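PDB 4QRL: hypothetical protein from Bacteroides uniformis ATCC 8492, which is of unknown function but has a lipocalin-like fold of the calycin type, and so may bind a small hydrophobic ligand. Local coordinates for residues 94-98 with 99-103; 7-10 with 11-15. All blocks are in the same frame, centred on the assembly; numbering follows the deposited sequence. Where two conformers were deposited one is given.

Interaction 1 (94-98 with 99-103)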
ATOM      1  N   VAL A  94      -1.503   3.458 -11.262  1.00 26.09           N
ATOM      2  CA  VAL A  94      -0.058   3.505 -11.144  1.00 25.79           C
ATOM      3  C   VAL A  94       0.391   4.736 -11.932  1.00 30.56           C
ATOM      4  O   VAL A  94       0.463   4.730 -13.179  1.00 32.52           O
ATOM      5  CB  VAL A  94       0.651   2.203 -11.592  1.00 30.17           C
ATOM      6  CG1 VAL A  94       2.173   2.332 -11.462  1.00 30.42           C
ATOM      7  CG2 VAL A  94       0.149   1.014 -10.782  1.00 28.75           C
ATOM      8  N   GLU A  95       0.639   5.810 -11.197  1.00 26.62           N
ATOM      9  CA  GLU A  95       1.057   7.086 -11.789  1.00 27.72           C
ATOM     10  C   GLU A  95       2.515   7.044 -12.157  1.00 31.35           C
ATOM     11  O   GLU A  95       2.959   7.721 -13.096  1.00 31.10           O
ATOM     12  CB  GLU A  95       0.776   8.238 -10.810  1.00 29.25           C
ATOM     13  CG  GLU A  95      -0.713   8.525 -10.644  1.00 32.94           C
ATOM     14  CD  GLU A  95      -1.036   9.874 -10.041  1.00 39.61           C
ATOM     15  OE1 GLU A  95      -0.161  10.475  -9.381  1.00 42.35           O
ATOM     16  OE2 GLU A  95      -2.188  10.322 -10.213  1.00 33.44           O
ATOM     17  N   ASP A  96       3.291   6.268 -11.389  1.00 27.46           N
ATOM     18  CA  ASP A  96       4.718   6.136 -11.647  1.00 28.03           C
ATOM     19  C   ASP A  96       5.230   4.839 -11.140  1.00 29.41           C
ATOM     20  O   ASP A  96       4.870   4.418 -10.034  1.00 28.45           O
ATOM     21  CB  ASP A  96       5.537   7.272 -10.987  1.00 30.01           C
ATOM     22  CG  ASP A  96       7.034   7.132 -11.214  1.00 37.80           C
ATOM     23  OD1 ASP A  96       7.483   7.348 -12.358  1.00 41.84           O
ATOM     24  OD2 ASP A  96       7.747   6.762 -10.259  1.00 38.99           O
ATOM     25  N   LEU A  97       6.064   4.191 -11.960  1.00 27.24           N
ATOM     26  CA  LEU A  97       6.765   2.995 -11.558  1.00 26.16           C
ATOM     27  C   LEU A  97       8.115   2.938 -12.238  1.00 30.78           C
ATOM     28  O   LEU A  97       8.202   2.951 -13.462  1.00 30.80           O
ATOM     29  CB  LEU A  97       5.981   1.691 -11.792  1.00 26.13           C
ATOM     30  CG  LEU A  97       6.756   0.364 -11.574  1.00 29.10           C
ATOM     31  CD1 LEU A  97       7.121   0.147 -10.105  1.00 27.77           C
ATOM     32  CD2 LEU A  97       5.972  -0.833 -12.125  1.00 32.87           C
ATOM     33  N   SER A  98       9.158   2.840 -11.423  1.00 26.00           N
ATOM     34  CA  SER A  98      10.533   2.591 -11.864  1.00 25.61           C
ATOM     35  C   SER A  98      11.093   1.634 -10.833  1.00 26.80           C
ATOM     36  O   SER A  98      10.415   1.362  -9.840  1.00 27.20           O
ATOM     37  CB  SER A  98      11.331   3.894 -11.979  1.00 26.57           C
ATOM     38  OG  SER A  98      11.623   4.461 -10.711  1.00 30.21           O
ATOM     39  N   TYR A  99      12.301   1.170 -11.006  1.00 24.86           N
ATOM     40  CA  TYR A  99      12.928   0.280 -10.021  1.00 24.45           C
ATOM     41  C   TYR A  99      13.030   0.914  -8.609  1.00 29.74           C
ATOM     42  O   TYR A  99      13.057   0.186  -7.625  1.00 31.50           O
ATOM     43  CB  TYR A  99      14.338  -0.097 -10.501  1.00 27.16           C
ATOM     44  CG  TYR A  99      14.920  -1.263  -9.742  1.00 28.27           C
ATOM     45  CD1 TYR A  99      14.356  -2.534  -9.838  1.00 29.88           C
ATOM     46  CD2 TYR A  99      16.040  -1.102  -8.929  1.00 28.90           C
ATOM     47  CE1 TYR A  99      14.891  -3.617  -9.143  1.00 33.95           C
ATOM     48  CE2 TYR A  99      16.600  -2.186  -8.247  1.00 29.88           C
ATOM     49  CZ  TYR A  99      16.001  -3.435  -8.333  1.00 39.15           C
ATOM     50  OH  TYR A  99      16.541  -4.508  -7.667  1.00 39.37           O
ATOM     51  N   SER A 100      13.115   2.254  -8.501  1.00 26.16           N
ATOM     52  CA  SER A 100      13.278   2.865  -7.179  1.00 24.83           C
ATOM     53  C   SER A 100      12.075   3.699  -6.710  1.00 26.67           C
ATOM     54  O   SER A 100      12.008   4.038  -5.532  1.00 23.84           O
ATOM     55  CB  SER A 100      14.542   3.722  -7.176  1.00 29.56           C
ATOM     56  OG  SER A 100      14.430   4.699  -8.191  1.00 36.91           O
ATOM     57  N   SER A 101      11.112   4.000  -7.606  1.00 24.37           N
ATOM     58  CA  SER A 101       9.987   4.870  -7.288  1.00 23.47           C
ATOM     59  C   SER A 101       8.629   4.251  -7.664  1.00 24.72           C
ATOM     60  O   SER A 101       8.493   3.660  -8.726  1.00 24.60           O
ATOM     61  CB  SER A 101      10.147   6.201  -8.014  1.00 29.21           C
ATOM     62  OG  SER A 101       8.969   6.980  -7.899  1.00 41.91           O
ATOM     63  N   LEU A 102       7.636   4.430  -6.808  1.00 22.52           N
ATOM     64  CA  LEU A 102       6.271   3.944  -7.023  1.00 22.90           C
ATOM     65  C   LEU A 102       5.279   5.007  -6.534  1.00 25.06           C
ATOM     66  O   LEU A 102       5.422   5.511  -5.424  1.00 24.16           O
ATOM     67  CB  LEU A 102       6.003   2.581  -6.343  1.00 21.28           C
ATOM     68  CG  LEU A 102       4.552   2.018  -6.425  1.00 22.24           C
ATOM     69  CD1 LEU A 102       4.129   1.702  -7.885  1.00 21.51           C
ATOM     70  CD2 LEU A 102       4.394   0.778  -5.589  1.00 21.87           C
ATOM     71  N   ARG A 103       4.307   5.356  -7.380  1.00 22.30           N
ATOM     72  CA  ARG A 103       3.296   6.348  -7.056  0.65 23.28           C
ATOM     73  C   ARG A 103       1.932   5.770  -7.419  1.00 26.88           C
ATOM     74  O   ARG A 103       1.667   5.466  -8.602  1.00 26.96           O
ATOM     75  CB  ARG A 103       3.596   7.666  -7.799  0.65 26.78           C
ATOM     76  CG  ARG A 103       2.801   8.871  -7.338  0.65 34.91           C
ATOM     77  CD  ARG A 103       3.044  10.008  -8.310  0.65 36.09           C
ATOM     78  NE  ARG A 103       2.348  11.225  -7.920  0.65 36.85           N
ATOM     79  CZ  ARG A 103       2.895  12.206  -7.209  0.65 44.87           C
ATOM     80  NH1 ARG A 103       4.154  12.115  -6.798  0.65 37.28           N
ATOM     81  NH2 ARG A 103       2.187  13.282  -6.899  0.65 19.92           N
TER
HETATM   82  O   HOH W   1       0.114  13.428  -9.167  1.00 50.05           O
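Y99, with helical backbone angles, and S100 carry the chain tightly round from S98. The ring of Y99 swings off to a cation-pi contact with K115, leaving CB against S98. S98 OG, tucked between its backbone N and carbonyl carbon (chi1 71°), takes a weak bond from S100 N and a firmer one from S101 N at 3.2 Å. Serine suits the turn because its short hydroxyl can reach these N-H groups. S101 closes the ladder through its O, 2.9 Å from S98 N, while its OG donates to D96 OD2 at 2.7 Å, meeting the carboxylate oxygen nearly along its C-O axis. L102, on the other face of the hairpin, brings CD1 to 4.0 Å from L97 CD1 and also reaches V94 CG1; its buried branches suit the apolar barrel side. R103 N bonds D96 O at 2.9 Å, and R103 O receives E95 N plus, weakly, D96 N. An extended R103 chain lays its guanidinium almost coplanar with the E95 carboxylate; R103 NE donates to E95 OE1 at 3.0 Å in a salt bridge, and water 1 links OE1 to NH2. With E95 and D96 both facing R103, this is a classic beta bulge in an antiparallel hairpin of the barrel.

Interaction 2 (7-10 with 11-15); sequences GDLA and GKWQL
W13 turns the pyrrole edge of its indole back onto the loop that leads into its own strand, pointing NE1 at the carbonyl oxygen of L9. The bond is short and almost perfectly straight, 2.8 Å from W13 NE1 to L9 O with an N-H...O angle of 178°. The oxygen lies in the indole plane, whereas NE1 approaches from 34° out of the L9 carbonyl plane. CG of W13 sits beside the backbone N (chi1 -67°), which carries the ring toward the preceding residues. Further along the same edge W13 CZ2 meets D8 O at 3.3 Å, an oxygen also bonded by K115. The L9 side chain brings L9 CD1 to 4.3 Å from W13 NE1 and packs on F35. D8 and L9 have helical backbone angles, and the chain then straightens at A10. G11 starts the strand with a positive phi, where a side chain would collide with A10 O. The G11-K12-W13 sequence matches the GxW motif of the first strand in lipocalins, consistent with a lipocalin-like fold. A backbone acceptor satisfies the buried indole N-H without adding a polar side chain, and so fixes the ring's rotation where the loop crosses the barrel end.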
ATOM      1  N   GLY A   7       9.922  -7.771 -12.409  1.00 49.61           N
ATOM      2  CA  GLY A   7      10.143  -6.422 -12.935  1.00 47.42           C
ATOM      3  C   GLY A   7      10.429  -5.380 -11.866  1.00 42.56           C
ATOM      4  O   GLY A   7      11.069  -5.685 -10.848  1.00 42.45           O
ATOM      5  N   ASP A   8       9.999  -4.127 -12.107  1.00 32.32           N
ATOM      6  CA  ASP A   8      10.233  -3.020 -11.152  1.00 28.50           C
ATOM      7  C   ASP A   8       9.375  -3.122  -9.892  1.00 28.11           C
ATOM      8  O   ASP A   8       9.787  -2.624  -8.848  1.00 26.75           O
ATOM      9  CB  ASP A   8       9.946  -1.664 -11.814  1.00 29.44           C
ATOM     10  CG  ASP A   8      11.005  -1.202 -12.799  1.00 32.61           C
ATOM     11  OD1 ASP A   8      12.100  -1.798 -12.819  1.00 33.19           O
ATOM     12  OD2 ASP A   8      10.734  -0.253 -13.541  1.00 30.10           O
ATOM     13  N   LEU A   9       8.160  -3.642 -10.013  1.00 24.77           N
ATOM     14  CA  LEU A   9       7.212  -3.690  -8.903  1.00 24.87           C
ATOM     15  C   LEU A   9       7.655  -4.648  -7.799  1.00 27.68           C
ATOM     16  O   LEU A   9       7.380  -4.378  -6.628  1.00 25.59           O
ATOM     17  CB  LEU A   9       5.789  -4.059  -9.384  1.00 25.29           C
ATOM     18  CG  LEU A   9       4.669  -3.895  -8.337  1.00 28.30           C
ATOM     19  CD1 LEU A   9       4.515  -2.434  -7.875  1.00 25.87           C
ATOM     20  CD2 LEU A   9       3.344  -4.456  -8.854  1.00 30.97           C
ATOM     21  N   ALA A  10       8.324  -5.757  -8.171  1.00 25.85           N
ATOM     22  CA  ALA A  10       8.763  -6.800  -7.249  1.00 26.63           C
ATOM     23  C   ALA A  10       9.654  -6.285  -6.127  1.00 28.97           C
ATOM     24  O   ALA A  10      10.603  -5.540  -6.369  1.00 27.77           O
ATOM     25  CB  ALA A  10       9.477  -7.904  -8.007  1.00 29.25           C
ATOM     26  N   GLY A  11       9.337  -6.705  -4.911  1.00 25.38           N
ATOM     27  CA  GLY A  11      10.092  -6.341  -3.715  1.00 24.72           C
ATOM     28  C   GLY A  11       9.335  -5.517  -2.700  1.00 25.33           C
ATOM     29  O   GLY A  11       8.106  -5.420  -2.744  1.00 22.62           O
ATOM     30  N   LYS A  12      10.102  -4.837  -1.817  1.00 23.34           N
ATOM     31  CA  LYS A  12       9.570  -4.075  -0.701  1.00 21.53           C
ATOM     32  C   LYS A  12       9.680  -2.600  -0.971  1.00 23.68           C
ATOM     33  O   LYS A  12      10.672  -2.135  -1.537  1.00 23.28           O
ATOM     34  CB  LYS A  12      10.300  -4.466   0.598  1.00 24.50           C
ATOM     35  CG  LYS A  12       9.648  -3.859   1.851  1.00 28.07           C
ATOM     36  CD  LYS A  12      10.388  -4.317   3.115  1.00 41.90           C
ATOM     37  CE  LYS A  12       9.668  -5.415   3.842  1.00 43.19           C
ATOM     38  NZ  LYS A  12       9.673  -6.693   3.093  1.00 44.80           N
ATOM     39  N   TRP A  13       8.668  -1.886  -0.531  1.00 20.73           N
ATOM     40  CA  TRP A  13       8.498  -0.474  -0.767  1.00 20.51           C
ATOM     41  C   TRP A  13       8.137   0.264   0.493  1.00 23.07           C
ATOM     42  O   TRP A  13       7.166  -0.109   1.170  1.00 23.34           O
ATOM     43  CB  TRP A  13       7.352  -0.299  -1.785  1.00 19.10           C
ATOM     44  CG  TRP A  13       7.646  -0.808  -3.153  1.00 20.41           C
ATOM     45  CD1 TRP A  13       7.261  -2.000  -3.689  1.00 23.56           C
ATOM     46  CD2 TRP A  13       8.243  -0.058  -4.216  1.00 21.19           C
ATOM     47  NE1 TRP A  13       7.703  -2.095  -4.997  1.00 24.36           N
ATOM     48  CE2 TRP A  13       8.313  -0.909  -5.345  1.00 24.93           C
ATOM     49  CE3 TRP A  13       8.795   1.231  -4.305  1.00 22.37           C
ATOM     50  CZ2 TRP A  13       8.832  -0.475  -6.569  1.00 24.20           C
ATOM     51  CZ3 TRP A  13       9.427   1.614  -5.490  1.00 23.52           C
ATOM     52  CH2 TRP A  13       9.445   0.766  -6.600  1.00 24.09           C
ATOM     53  N   GLN A  14       8.892   1.311   0.806  1.00 19.34           N
ATOM     54  CA  GLN A  14       8.551   2.133   1.978  1.00 19.31           C
ATOM     55  C   GLN A  14       7.580   3.203   1.550  1.00 23.34           C
ATOM     56  O   GLN A  14       7.906   3.978   0.661  1.00 22.64           O
ATOM     57  CB  GLN A  14       9.804   2.791   2.579  1.00 21.34           C
ATOM     58  CG  GLN A  14       9.437   3.725   3.759  1.00 26.23           C
ATOM     59  CD  GLN A  14      10.599   4.464   4.348  1.00 37.34           C
ATOM     60  OE1 GLN A  14      11.545   4.824   3.656  1.00 30.67           O
ATOM     61  NE2 GLN A  14      10.522   4.751   5.645  1.00 34.97           N
ATOM     62  N   LEU A  15       6.404   3.274   2.202  1.00 19.44           N
ATOM     63  CA  LEU A  15       5.439   4.337   1.900  0.50 18.94           C
ATOM     64  C   LEU A  15       5.947   5.578   2.636  1.00 24.64           C
ATOM     65  O   LEU A  15       5.952   5.627   3.869  1.00 26.20           O
ATOM     66  CB  LEU A  15       4.003   3.941   2.312  0.50 18.16           C
ATOM     67  CG  LEU A  15       2.829   4.650   1.568  0.50 20.48           C
ATOM     68  CD1 LEU A  15       1.505   3.903   1.799  0.50 19.59           C
ATOM     69  CD2 LEU A  15       2.659   6.096   2.025  0.50 20.01           C
TER

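In the fold
Both contacts are local, lie mainly at the surface on the same side of the chain's centre, and belong to one closed antiparallel barrel. Interaction 1 shapes the hairpin between strands 89-97 and 101-106; interaction 2 shapes the entry into strand 11-19. The first is rich in backbone hydrogen bonds, with a salt bridge, among mostly partly exposed residues, L102 being its one buried residue, whereas the second depends on a single indole bond to a main-chain oxygen beside the buried W13. They meet directly: D8 packs against S98 and Y99, and the six-membered ring of W13 reaches S98 and S101. K115 of strand 109-115 ties them further, bonding both D8 O and Y99 O.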